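Local structure of uroporphyrinogen-III synthetase (3RE1) at residues I146-E151 against V167-L172. The protein probably catalyses the cyclization of the linear tetrapyrrole hydroxymethylbilane to the macrocycle uroporphyrinogen III, with loss of water, in porphyrin biosynthesis. Numbering follows the deposited sequence.
Sequences IMRGNE and VDYLPL
I146-R148 and V167-P171 pair as neighbouring parallel strands, the two β-strands of a β-α-β unit whose connecting helix is 155-162, in the later part of strand 143-148. I146 is bonded through both its N-H and its C=O: its N donates to D168 O at 2.9 Å and its O accepts from L170 N. R148 repeats this two residues on, with a weak bond from R148 N to L170 O and a firm one from L172 N to R148 O, 2.8 Å. Proline, lacking an N-H, is tolerated at 171 because the bonds to 146-148 come from L170 and L172 on either side of it.

On the face carrying I146, R148 and Y169, the flat arginine end is folded back over the tyrosine. Bends at chi2 (92°) and chi3 (109°) bring the guanidinium down flat, with R148 CZ 3.6 Å from the Y169 ring centroid and the planes 13° apart, a cation-pi stack. E154 fixes both partners, its carboxylate forming a salt bridge with R148 NH2 and a hydrogen bond with Y169 OH. I146 lies beside the same ring, CB to Y169 CD1 3.6 Å, while its CD1 reaches V167 CG1; branched aliphatic side chains suit this place beside the ring, where I146 and V167 are buried.

The other face, with M147 and L170, is apolar between the two segments, and L172 joins it from just beyond. The extended M147 runs alongside L170, its CG 3.4 Å from L170 CD2, and L172 CD1 comes against M147 CB at 3.7 Å; the unbranched, pliable M147 chain and the compact leucines fill the space beneath the helices. Here L170 packs on helix 54-62 and M147 and L172 on helix 75-88, whereas on the opposite face V167 and Y169 meet helix 155-162; M147 also bonds through its backbone to I71 and V73, continuing the sheet into strand 69-72.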
loop_
_atom_site.group_PDB
_atom_site.type_symbol
_atom_site.label_atom_id
_atom_site.label_comp_id
_atom_site.label_asym_id
_atom_site.label_seq_id
_atom_site.Cartn_x
_atom_site.Cartn_y
_atom_site.Cartn_z
ATOM N N ILE A 146 0.699 -15.212 6.413
ATOM C CA ILE A 146 0.863 -13.870 5.836
ATOM C C ILE A 146 -0.164 -12.973 6.487
ATOM O O ILE A 146 -1.393 -13.242 6.440
ATOM C CB ILE A 146 0.667 -13.867 4.272
ATOM C CG1 ILE A 146 1.829 -14.606 3.618
ATOM C CG2 ILE A 146 0.565 -12.454 3.731
ATOM C CD1 ILE A 146 1.662 -14.908 2.125
ATOM N N MET A 147 0.330 -11.927 7.133
ATOM C CA MET A 147 -0.569 -10.980 7.794
ATOM C C MET A 147 -0.730 -9.770 6.884
ATOM O O MET A 147 0.256 -9.149 6.446
ATOM C CB MET A 147 -0.010 -10.613 9.156
ATOM C CG MET A 147 -0.088 -11.786 10.140
ATOM S SD MET A 147 0.496 -11.403 11.765
ATOM C CE MET A 147 0.957 -13.020 12.309
ATOM N N ARG A 148 -1.980 -9.453 6.567
ATOM C CA ARG A 148 -2.244 -8.356 5.674
ATOM C C ARG A 148 -3.669 -7.839 5.804
ATOM O O ARG A 148 -4.355 -8.109 6.799
ATOM C CB ARG A 148 -1.954 -8.791 4.223
ATOM C CG ARG A 148 -2.183 -10.246 3.931
ATOM C CD ARG A 148 -3.559 -10.565 3.432
ATOM N NE ARG A 148 -3.533 -10.930 2.012
ATOM C CZ ARG A 148 -4.594 -11.356 1.329
ATOM N NH1 ARG A 148 -5.787 -11.481 1.919
ATOM N NH2 ARG A 148 -4.474 -11.650 0.055
ATOM N N GLY A 149 -4.096 -7.099 4.771
ATOM C CA GLY A 149 -5.434 -6.534 4.691
ATOM C C GLY A 149 -6.505 -7.551 4.387
ATOM O O GLY A 149 -6.253 -8.748 4.357
ATOM N N ASN A 150 -7.712 -7.048 4.145
ATOM C CA ASN A 150 -8.866 -7.874 3.842
ATOM C C ASN A 150 -8.718 -8.517 2.476
ATOM O O ASN A 150 -9.452 -9.444 2.121
ATOM C CB ASN A 150 -10.122 -7.014 3.867
ATOM C CG ASN A 150 -11.363 -7.832 4.085
ATOM O OD1 ASN A 150 -12.472 -7.376 3.808
ATOM N ND2 ASN A 150 -11.187 -9.056 4.602
ATOM N N GLU A 151 -7.750 -8.016 1.715
ATOM C CA GLU A 151 -7.473 -8.489 0.363
ATOM C C GLU A 151 -6.115 -7.898 -0.014
ATOM O O GLU A 151 -5.679 -6.911 0.588
ATOM C CB GLU A 151 -8.577 -7.990 -0.592
ATOM C CG GLU A 151 -8.844 -6.460 -0.490
ATOM C CD GLU A 151 -10.042 -5.967 -1.327
ATOM O OE1 GLU A 151 -10.266 -4.724 -1.380
ATOM O OE2 GLU A 151 -10.752 -6.821 -1.927
ATOM N N VAL A 167 0.406 -21.667 2.433
ATOM C CA VAL A 167 0.268 -20.281 2.820
ATOM C C VAL A 167 -1.164 -20.011 3.288
ATOM O O VAL A 167 -2.147 -20.370 2.600
ATOM C CB VAL A 167 0.551 -19.380 1.657
ATOM C CG1 VAL A 167 0.394 -17.913 2.088
ATOM C CG2 VAL A 167 1.935 -19.662 1.062
ATOM N N ASP A 168 -1.278 -19.379 4.459
ATOM C CA ASP A 168 -2.567 -18.963 5.014
ATOM C C ASP A 168 -2.542 -17.461 5.289
ATOM O O ASP A 168 -1.466 -16.849 5.431
ATOM C CB ASP A 168 -2.850 -19.712 6.313
ATOM C CG ASP A 168 -3.208 -21.167 6.077
ATOM O OD1 ASP A 168 -4.073 -21.413 5.211
ATOM O OD2 ASP A 168 -2.646 -22.062 6.747
ATOM N N TYR A 169 -3.715 -16.859 5.382
ATOM C CA TYR A 169 -3.785 -15.425 5.583
ATOM C C TYR A 169 -4.400 -15.108 6.905
ATOM O O TYR A 169 -5.210 -15.864 7.419
ATOM C CB TYR A 169 -4.613 -14.747 4.496
ATOM C CG TYR A 169 -3.956 -14.727 3.118
ATOM C CD1 TYR A 169 -2.692 -14.157 2.913
ATOM C CD2 TYR A 169 -4.618 -15.264 2.009
ATOM C CE1 TYR A 169 -2.117 -14.134 1.648
ATOM C CE2 TYR A 169 -4.050 -15.240 0.744
ATOM C CZ TYR A 169 -2.811 -14.671 0.570
ATOM O OH TYR A 169 -2.289 -14.641 -0.694
ATOM N N LEU A 170 -4.004 -13.968 7.453
ATOM C CA LEU A 170 -4.551 -13.474 8.700
ATOM C C LEU A 170 -4.868 -12.013 8.440
ATOM O O LEU A 170 -4.015 -11.145 8.612
ATOM C CB LEU A 170 -3.512 -13.613 9.805
ATOM C CG LEU A 170 -3.932 -13.091 11.179
ATOM C CD1 LEU A 170 -4.930 -14.010 11.849
ATOM C CD2 LEU A 170 -2.713 -12.899 12.023
ATOM N N PRO A 171 -6.080 -11.728 7.966
ATOM C CA PRO A 171 -6.476 -10.350 7.681
ATOM C C PRO A 171 -6.624 -9.529 8.977
ATOM O O PRO A 171 -7.514 -9.761 9.789
ATOM C CB PRO A 171 -7.799 -10.532 6.954
ATOM C CG PRO A 171 -8.378 -11.766 7.615
ATOM C CD PRO A 171 -7.188 -12.669 7.706
ATOM N N LEU A 172 -5.743 -8.568 9.165
ATOM C CA LEU A 172 -5.774 -7.716 10.356
ATOM C C LEU A 172 -6.564 -6.403 10.224
ATOM O O LEU A 172 -6.737 -5.671 11.193
ATOM C CB LEU A 172 -4.346 -7.392 10.746
ATOM C CG LEU A 172 -3.560 -8.649 11.068
ATOM C CD1 LEU A 172 -2.072 -8.322 11.214
ATOM C CD2 LEU A 172 -4.114 -9.272 12.332
#